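Local coordinates for outer surface protein (Bacillus cereus ATCC 14579, PDB 1X7F) that probably acts as a 6-phospho-N-acetylmuramidase, cleaving disaccharides of N-acetylmuramic acid 6-phosphate derived from cell-wall peptidoglycan, at residues A202-H207 with L229-Q234; A235-A240 with L369-Y374. All blocks are in the same frame, centred on the assembly; numbering follows the deposited sequence.

Overall arrangement
Both interactions use helix 231-240, its first turn in interaction 1 and the remainder in interaction 2. From the N terminus, the chain lays down the first six strands of a parallel β/α barrel before strand 201-204; a 21-residue connection without helix or strand then leads to 229-234, where interaction 1 closes the loop. The helix runs straight on into 235-240. Interaction 2 closes a longer loop of 128 residues, which completes the barrel, enters the C-terminal domain and returns at 369-374. The two follow in series, neither nested nor crossed. They adjoin where Leu238 packs on Ile204 and Phe370 on Val233, so one helix ties barrel strand to neighbouring domain.

Interaction 1 of 2, residues A202-H207 with L229-Q234; sequences AFITSH and LPIEVQ
Ile204, at the end of strand 201-204, meets Ile231 and Gln234 on the first turn of helix 231-240. Its CG1 sits between the backbone N and the carbonyl carbon (chi1 66°), which carries CD1 out to Ile231 CG1 at 3.8 Å, the two side chains crossing at about a right angle. The other branch, Ile204 CG2, rests 3.5 Å from Gln234 CB. Beyond CB the extended Gln234 chain brings its amide alongside the backbone of Thr205, whose own hydroxyl bonds to Leu220 and Asn251. Ile231 turns CG1 away from its backbone N (chi1 -160°), and this sets CG1 against Thr205 O and CD1 against Ser206 CA, 3.8 Å away. On the exposed side, His207 NE2 donates a nearly straight hydrogen bond to Leu229 O (2.5 Å, 169°); the oxygen lies close to the imidazole plane, whereas the nitrogen stands above the carbonyl plane. Leu262 of helix 256-264 touches both isoleucines. Strand, connection and helix, followed by strand 246-249 alongside, make a β-α-β crossover of the β/α barrel, joined here at the C-terminal end of the strand.

Interaction 2 of 2, residues A235-A240 with L369-Y374; sequences AKHLWA and LFLLDY
Segments 235-240 and 369-374 run in the same general direction, with CA atoms 6.8 Å apart at His237 and Leu371 and 6.3 Å apart at Ala240 and Tyr374. The first is α-helical; the second is wound as a 3-10 segment, its amides bonding three residues back from Leu372 to Tyr374. Together they form an interdomain contact between a helix of the β/α barrel and a loop of the C-terminal domain, built on an aromatic cluster of His237, Phe370 and Tyr374. His237 CG points away from its backbone N (chi1 -174°), swinging the imidazole out to the other segment. There Phe370 approaches edge-to-face: its CE1 stands 3.3 Å from His237 CG, over one face of the imidazole, and the ring planes meet at 73°. Beside this pair, Leu371 divides its branches, CD2 reaching 3.8 Å from His237 CA while CD1 touches the aliphatic part of Lys236. The lysine chain continues past the leucine, and its NZ bonds to Gln271 O and forms a salt bridge with Glu368. One turn on, Ala240 CB packs 3.9 Å from Tyr374 CG, and the phenol extends from there back to the imidazole. Both ring nitrogens of His237 are engaged, which would fix the rotation of the imidazole: ND1 pairs with His226 NE2, while NE2 is hydrogen-bonded to Tyr374 OH at 2.6 Å, a hydroxyl that sits at the edge of the imidazole and is also hydrogen-bonded to Tyr183 OH.

Interaction 1 of 2, residues A202-H207 with L229-Q234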
ATOM      1  N   ALA A 202      -1.540   4.833   5.384  1.00 34.61           N
ATOM      2  CA  ALA A 202      -0.804   4.026   6.356  1.00 35.72           C
ATOM      3  C   ALA A 202       0.675   4.025   5.975  1.00 36.01           C
ATOM      4  O   ALA A 202       1.052   4.441   4.857  1.00 36.08           O
ATOM      5  CB  ALA A 202      -1.352   2.576   6.407  1.00 34.35           C
ATOM      6  N   PHE A 203       1.488   3.511   6.890  1.00 35.74           N
ATOM      7  CA  PHE A 203       2.945   3.515   6.767  1.00 36.00           C
ATOM      8  C   PHE A 203       3.523   2.146   6.445  1.00 35.86           C
ATOM      9  O   PHE A 203       3.085   1.118   6.981  1.00 36.03           O
ATOM     10  CB  PHE A 203       3.572   3.986   8.074  1.00 35.21           C
ATOM     11  CG  PHE A 203       3.460   5.471   8.318  1.00 37.01           C
ATOM     12  CD1 PHE A 203       2.532   5.975   9.236  1.00 36.34           C
ATOM     13  CD2 PHE A 203       4.306   6.364   7.661  1.00 33.65           C
ATOM     14  CE1 PHE A 203       2.468   7.344   9.500  1.00 34.47           C
ATOM     15  CE2 PHE A 203       4.239   7.723   7.912  1.00 33.54           C
ATOM     16  CZ  PHE A 203       3.314   8.212   8.828  1.00 35.45           C
ATOM     17  N   ILE A 204       4.522   2.149   5.570  1.00 36.22           N
ATOM     18  CA  ILE A 204       5.331   0.970   5.305  1.00 34.89           C
ATOM     19  C   ILE A 204       6.782   1.267   5.673  1.00 35.24           C
ATOM     20  O   ILE A 204       7.178   2.426   5.839  1.00 34.49           O
ATOM     21  CB  ILE A 204       5.218   0.537   3.820  1.00 35.98           C
ATOM     22  CG1 ILE A 204       5.835   1.588   2.875  1.00 36.23           C
ATOM     23  CG2 ILE A 204       3.772   0.177   3.477  1.00 31.95           C
ATOM     24  CD1 ILE A 204       5.837   1.171   1.410  1.00 34.58           C
ATOM     25  N   THR A 205       7.579   0.217   5.804  1.00 35.57           N
ATOM     26  CA  THR A 205       8.947   0.377   6.256  1.00 35.53           C
ATOM     27  C   THR A 205       9.980  -0.039   5.213  1.00 36.09           C
ATOM     28  O   THR A 205       9.853  -1.076   4.545  1.00 36.46           O
ATOM     29  CB  THR A 205       9.152  -0.362   7.590  1.00 35.32           C
ATOM     30  OG1 THR A 205      10.438  -0.034   8.136  1.00 37.78           O
ATOM     31  CG2 THR A 205       9.189  -1.878   7.398  1.00 34.66           C
ATOM     32  N   SER A 206      10.990   0.806   5.074  1.00 36.22           N
ATOM     33  CA  SER A 206      12.162   0.521   4.271  1.00 36.16           C
ATOM     34  C   SER A 206      13.135  -0.372   5.044  1.00 36.60           C
ATOM     35  O   SER A 206      13.222  -0.309   6.282  1.00 37.00           O
ATOM     36  CB  SER A 206      12.828   1.834   3.871  1.00 35.43           C
ATOM     37  OG  SER A 206      14.155   1.638   3.426  1.00 36.24           O
ATOM     38  N   HIS A 207      13.864  -1.206   4.307  1.00 37.01           N
ATOM     39  CA  HIS A 207      14.866  -2.090   4.900  1.00 37.25           C
ATOM     40  C   HIS A 207      16.287  -1.536   4.747  1.00 37.34           C
ATOM     41  O   HIS A 207      17.257  -2.165   5.171  1.00 37.79           O
ATOM     42  CB  HIS A 207      14.704  -3.515   4.348  1.00 36.77           C
ATOM     43  CG  HIS A 207      13.339  -4.075   4.593  1.00 36.93           C
ATOM     44  ND1 HIS A 207      12.828  -4.262   5.864  1.00 35.58           N
ATOM     45  CD2 HIS A 207      12.345  -4.410   3.736  1.00 35.27           C
ATOM     46  CE1 HIS A 207      11.599  -4.735   5.778  1.00 34.28           C
ATOM     47  NE2 HIS A 207      11.279  -4.823   4.498  1.00 37.10           N
ATOM     48  N   LEU A 229       8.525  -7.673   5.568  1.00 40.85           N
ATOM     49  CA  LEU A 229       8.103  -7.979   4.197  1.00 40.73           C
ATOM     50  C   LEU A 229       8.801  -7.013   3.249  1.00 39.65           C
ATOM     51  O   LEU A 229       9.112  -5.889   3.685  1.00 38.98           O
ATOM     52  CB  LEU A 229       6.594  -7.790   4.036  1.00 41.14           C
ATOM     53  CG  LEU A 229       5.571  -8.855   4.416  1.00 45.81           C
ATOM     54  CD1 LEU A 229       4.203  -8.360   3.961  1.00 46.17           C
ATOM     55  CD2 LEU A 229       5.898 -10.179   3.750  1.00 48.95           C
ATOM     56  N   PRO A 230       9.053  -7.423   1.984  1.00 37.63           N
ATOM     57  CA  PRO A 230       9.590  -6.508   0.984  1.00 37.18           C
ATOM     58  C   PRO A 230       8.734  -5.259   0.858  1.00 36.74           C
ATOM     59  O   PRO A 230       7.505  -5.333   0.967  1.00 35.80           O
ATOM     60  CB  PRO A 230       9.564  -7.336  -0.310  1.00 36.79           C
ATOM     61  CG  PRO A 230       9.740  -8.746   0.154  1.00 36.77           C
ATOM     62  CD  PRO A 230       8.919  -8.788   1.431  1.00 37.39           C
ATOM     63  N   ILE A 231       9.397  -4.126   0.635  1.00 36.16           N
ATOM     64  CA  ILE A 231       8.759  -2.820   0.744  1.00 35.43           C
ATOM     65  C   ILE A 231       7.584  -2.721  -0.243  1.00 36.18           C
ATOM     66  O   ILE A 231       6.516  -2.239   0.118  1.00 37.29           O
ATOM     67  CB  ILE A 231       9.814  -1.666   0.597  1.00 35.69           C
ATOM     68  CG1 ILE A 231       9.268  -0.350   1.184  1.00 34.66           C
ATOM     69  CG2 ILE A 231      10.320  -1.495  -0.883  1.00 33.79           C
ATOM     70  CD1 ILE A 231      10.211   0.838   1.015  1.00 33.95           C
ATOM     71  N   GLU A 232       7.768  -3.258  -1.448  1.00 35.34           N
ATOM     72  CA  GLU A 232       6.753  -3.186  -2.494  1.00 35.72           C
ATOM     73  C   GLU A 232       5.574  -4.115  -2.210  1.00 35.32           C
ATOM     74  O   GLU A 232       4.454  -3.854  -2.658  1.00 35.90           O
ATOM     75  CB  GLU A 232       7.366  -3.445  -3.894  1.00 35.89           C
ATOM     76  CG  GLU A 232       7.665  -4.907  -4.218  1.00 36.66           C
ATOM     77  CD  GLU A 232       9.004  -5.403  -3.688  1.00 42.17           C
ATOM     78  OE1 GLU A 232       9.377  -6.530  -4.062  1.00 48.30           O
ATOM     79  OE2 GLU A 232       9.697  -4.696  -2.912  1.00 42.61           O
ATOM     80  N   VAL A 233       5.825  -5.182  -1.456  1.00 35.06           N
ATOM     81  CA  VAL A 233       4.770  -6.117  -1.037  1.00 35.34           C
ATOM     82  C   VAL A 233       3.852  -5.474   0.017  1.00 35.27           C
ATOM     83  O   VAL A 233       2.633  -5.564  -0.075  1.00 36.03           O
ATOM     84  CB  VAL A 233       5.375  -7.476  -0.570  1.00 35.70           C
ATOM     85  CG1 VAL A 233       4.297  -8.428  -0.078  1.00 33.69           C
ATOM     86  CG2 VAL A 233       6.158  -8.110  -1.746  1.00 33.84           C
ATOM     87  N   GLN A 234       4.447  -4.799   0.991  1.00 34.29           N
ATOM     88  CA  GLN A 234       3.702  -3.954   1.917  1.00 34.93           C
ATOM     89  C   GLN A 234       2.744  -2.972   1.229  1.00 34.87           C
ATOM     90  O   GLN A 234       1.589  -2.872   1.619  1.00 35.66           O
ATOM     91  CB  GLN A 234       4.671  -3.168   2.805  1.00 34.76           C
ATOM     92  CG  GLN A 234       5.668  -3.995   3.588  1.00 33.14           C
ATOM     93  CD  GLN A 234       6.659  -3.109   4.336  1.00 34.47           C
ATOM     94  OE1 GLN A 234       7.879  -3.233   4.177  1.00 36.58           O
ATOM     95  NE2 GLN A 234       6.139  -2.221   5.150  1.00 30.94           N
TER

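Interaction 2 of 2, residues A235-A240 with L369-Y374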
ATOM      1  N   ALA A 235       3.225  -2.263   0.205  1.00 35.92           N
ATOM      2  CA  ALA A 235       2.408  -1.304  -0.545  1.00 35.65           C
ATOM      3  C   ALA A 235       1.286  -1.985  -1.321  1.00 35.69           C
ATOM      4  O   ALA A 235       0.139  -1.527  -1.301  1.00 36.96           O
ATOM      5  CB  ALA A 235       3.274  -0.473  -1.479  1.00 34.50           C
ATOM      6  N   LYS A 236       1.624  -3.069  -2.010  1.00 35.02           N
ATOM      7  CA  LYS A 236       0.643  -3.905  -2.692  1.00 35.21           C
ATOM      8  C   LYS A 236      -0.464  -4.295  -1.722  1.00 34.98           C
ATOM      9  O   LYS A 236      -1.644  -4.172  -2.030  1.00 35.94           O
ATOM     10  CB  LYS A 236       1.294  -5.186  -3.257  1.00 34.88           C
ATOM     11  CG  LYS A 236       2.075  -5.021  -4.568  1.00 36.23           C
ATOM     12  CD  LYS A 236       2.665  -6.389  -5.014  1.00 35.48           C
ATOM     13  CE  LYS A 236       3.541  -6.247  -6.239  1.00 33.01           C
ATOM     14  NZ  LYS A 236       3.748  -7.534  -6.952  1.00 34.29           N
ATOM     15  N   HIS A 237      -0.081  -4.763  -0.539  1.00 34.93           N
ATOM     16  CA  HIS A 237      -1.060  -5.208   0.427  1.00 34.73           C
ATOM     17  C   HIS A 237      -2.020  -4.085   0.855  1.00 34.80           C
ATOM     18  O   HIS A 237      -3.240  -4.249   0.761  1.00 36.49           O
ATOM     19  CB  HIS A 237      -0.372  -5.866   1.619  1.00 34.59           C
ATOM     20  CG  HIS A 237      -1.324  -6.484   2.593  1.00 33.00           C
ATOM     21  ND1 HIS A 237      -0.964  -6.797   3.885  1.00 34.11           N
ATOM     22  CD2 HIS A 237      -2.620  -6.849   2.465  1.00 29.16           C
ATOM     23  CE1 HIS A 237      -1.994  -7.329   4.512  1.00 30.46           C
ATOM     24  NE2 HIS A 237      -3.012  -7.370   3.672  1.00 29.75           N
ATOM     25  N   LEU A 238      -1.475  -2.956   1.292  1.00 33.92           N
ATOM     26  CA  LEU A 238      -2.291  -1.795   1.694  1.00 34.68           C
ATOM     27  C   LEU A 238      -3.325  -1.355   0.638  1.00 34.34           C
ATOM     28  O   LEU A 238      -4.493  -1.115   0.965  1.00 35.17           O
ATOM     29  CB  LEU A 238      -1.392  -0.618   2.097  1.00 33.76           C
ATOM     30  CG  LEU A 238      -0.521  -0.808   3.348  1.00 35.18           C
ATOM     31  CD1 LEU A 238       0.292   0.435   3.630  1.00 33.50           C
ATOM     32  CD2 LEU A 238      -1.369  -1.164   4.552  1.00 34.26           C
ATOM     33  N   TRP A 239      -2.894  -1.264  -0.614  1.00 33.43           N
ATOM     34  CA  TRP A 239      -3.783  -0.905  -1.708  1.00 34.42           C
ATOM     35  C   TRP A 239      -4.784  -2.003  -2.033  1.00 34.68           C
ATOM     36  O   TRP A 239      -5.919  -1.700  -2.398  1.00 35.10           O
ATOM     37  CB  TRP A 239      -3.006  -0.502  -2.974  1.00 34.46           C
ATOM     38  CG  TRP A 239      -2.356   0.867  -2.909  1.00 35.10           C
ATOM     39  CD1 TRP A 239      -2.888   2.012  -2.372  1.00 34.73           C
ATOM     40  CD2 TRP A 239      -1.083   1.243  -3.462  1.00 36.68           C
ATOM     41  NE1 TRP A 239      -2.010   3.059  -2.522  1.00 36.59           N
ATOM     42  CE2 TRP A 239      -0.896   2.619  -3.192  1.00 36.53           C
ATOM     43  CE3 TRP A 239      -0.072   0.551  -4.155  1.00 36.60           C
ATOM     44  CZ2 TRP A 239       0.261   3.312  -3.573  1.00 34.98           C
ATOM     45  CZ3 TRP A 239       1.075   1.245  -4.537  1.00 35.95           C
ATOM     46  CH2 TRP A 239       1.236   2.605  -4.223  1.00 34.79           C
ATOM     47  N   ALA A 240      -4.380  -3.267  -1.899  1.00 34.53           N
ATOM     48  CA  ALA A 240      -5.299  -4.395  -2.165  1.00 34.15           C
ATOM     49  C   ALA A 240      -6.457  -4.517  -1.164  1.00 34.01           C
ATOM     50  O   ALA A 240      -7.466  -5.129  -1.479  1.00 34.28           O
ATOM     51  CB  ALA A 240      -4.533  -5.740  -2.277  1.00 33.35           C
ATOM     52  N   LEU A 369       2.062 -14.852  -1.399  1.00 35.38           N
ATOM     53  CA  LEU A 369       0.961 -15.815  -1.443  1.00 36.46           C
ATOM     54  C   LEU A 369      -0.273 -15.300  -0.703  1.00 36.20           C
ATOM     55  O   LEU A 369      -1.395 -15.569  -1.116  1.00 35.90           O
ATOM     56  CB  LEU A 369       1.377 -17.207  -0.905  1.00 36.72           C
ATOM     57  CG  LEU A 369       2.455 -18.001  -1.660  1.00 38.53           C
ATOM     58  CD1 LEU A 369       2.633 -19.372  -1.047  1.00 39.60           C
ATOM     59  CD2 LEU A 369       2.166 -18.130  -3.152  1.00 39.35           C
ATOM     60  N   PHE A 370      -0.069 -14.574   0.395  1.00 34.76           N
ATOM     61  CA  PHE A 370      -1.202 -14.024   1.140  1.00 34.20           C
ATOM     62  C   PHE A 370      -2.046 -13.064   0.258  1.00 34.36           C
ATOM     63  O   PHE A 370      -3.226 -12.846   0.517  1.00 35.39           O
ATOM     64  CB  PHE A 370      -0.708 -13.321   2.408  1.00 32.84           C
ATOM     65  CG  PHE A 370      -0.074 -11.993   2.146  1.00 32.06           C
ATOM     66  CD1 PHE A 370      -0.827 -10.824   2.236  1.00 28.91           C
ATOM     67  CD2 PHE A 370       1.271 -11.902   1.785  1.00 28.87           C
ATOM     68  CE1 PHE A 370      -0.250  -9.597   1.978  1.00 31.00           C
ATOM     69  CE2 PHE A 370       1.845 -10.677   1.530  1.00 29.48           C
ATOM     70  CZ  PHE A 370       1.092  -9.520   1.625  1.00 30.35           C
ATOM     71  N   LEU A 371      -1.429 -12.503  -0.777  1.00 33.56           N
ATOM     72  CA  LEU A 371      -2.104 -11.571  -1.671  1.00 34.33           C
ATOM     73  C   LEU A 371      -3.220 -12.226  -2.491  1.00 35.30           C
ATOM     74  O   LEU A 371      -4.162 -11.553  -2.889  1.00 35.90           O
ATOM     75  CB  LEU A 371      -1.101 -10.857  -2.577  1.00 33.11           C
ATOM     76  CG  LEU A 371      -0.269  -9.729  -1.961  1.00 34.17           C
ATOM     77  CD1 LEU A 371       0.676  -9.148  -3.005  1.00 32.75           C
ATOM     78  CD2 LEU A 371      -1.129  -8.616  -1.311  1.00 33.90           C
ATOM     79  N   LEU A 372      -3.123 -13.540  -2.689  1.00 36.94           N
ATOM     80  CA  LEU A 372      -4.180 -14.342  -3.315  1.00 38.73           C
ATOM     81  C   LEU A 372      -5.578 -14.201  -2.683  1.00 39.45           C
ATOM     82  O   LEU A 372      -6.593 -14.362  -3.378  1.00 40.58           O
ATOM     83  CB  LEU A 372      -3.775 -15.818  -3.348  1.00 38.43           C
ATOM     84  CG  LEU A 372      -2.515 -16.107  -4.162  1.00 38.71           C
ATOM     85  CD1 LEU A 372      -2.066 -17.572  -3.994  1.00 34.88           C
ATOM     86  CD2 LEU A 372      -2.757 -15.740  -5.634  1.00 37.40           C
ATOM     87  N   ASP A 373      -5.624 -13.889  -1.388  1.00 37.79           N
ATOM     88  CA  ASP A 373      -6.873 -13.682  -0.676  1.00 37.55           C
ATOM     89  C   ASP A 373      -7.622 -12.423  -1.135  1.00 36.67           C
ATOM     90  O   ASP A 373      -8.814 -12.279  -0.872  1.00 36.23           O
ATOM     91  CB  ASP A 373      -6.610 -13.593   0.834  1.00 38.82           C
ATOM     92  CG  ASP A 373      -6.058 -14.896   1.429  1.00 41.95           C
ATOM     93  OD1 ASP A 373      -6.072 -15.960   0.759  1.00 43.22           O
ATOM     94  OD2 ASP A 373      -5.582 -14.936   2.584  1.00 47.22           O
ATOM     95  N   TYR A 374      -6.919 -11.509  -1.800  1.00 35.45           N
ATOM     96  CA  TYR A 374      -7.539 -10.305  -2.352  1.00 35.81           C
ATOM     97  C   TYR A 374      -8.084 -10.490  -3.776  1.00 36.05           C
ATOM     98  O   TYR A 374      -8.736  -9.589  -4.315  1.00 36.82           O
ATOM     99  CB  TYR A 374      -6.586  -9.096  -2.224  1.00 36.21           C
ATOM    100  CG  TYR A 374      -6.256  -8.864  -0.777  1.00 35.14           C
ATOM    101  CD1 TYR A 374      -5.144  -9.476  -0.197  1.00 34.14           C
ATOM    102  CD2 TYR A 374      -7.104  -8.119   0.037  1.00 32.97           C
ATOM    103  CE1 TYR A 374      -4.863  -9.319   1.150  1.00 36.65           C
ATOM    104  CE2 TYR A 374      -6.827  -7.954   1.391  1.00 34.92           C
ATOM    105  CZ  TYR A 374      -5.703  -8.563   1.932  1.00 35.50           C
ATOM    106  OH  TYR A 374      -5.407  -8.422   3.254  1.00 37.72           O
TER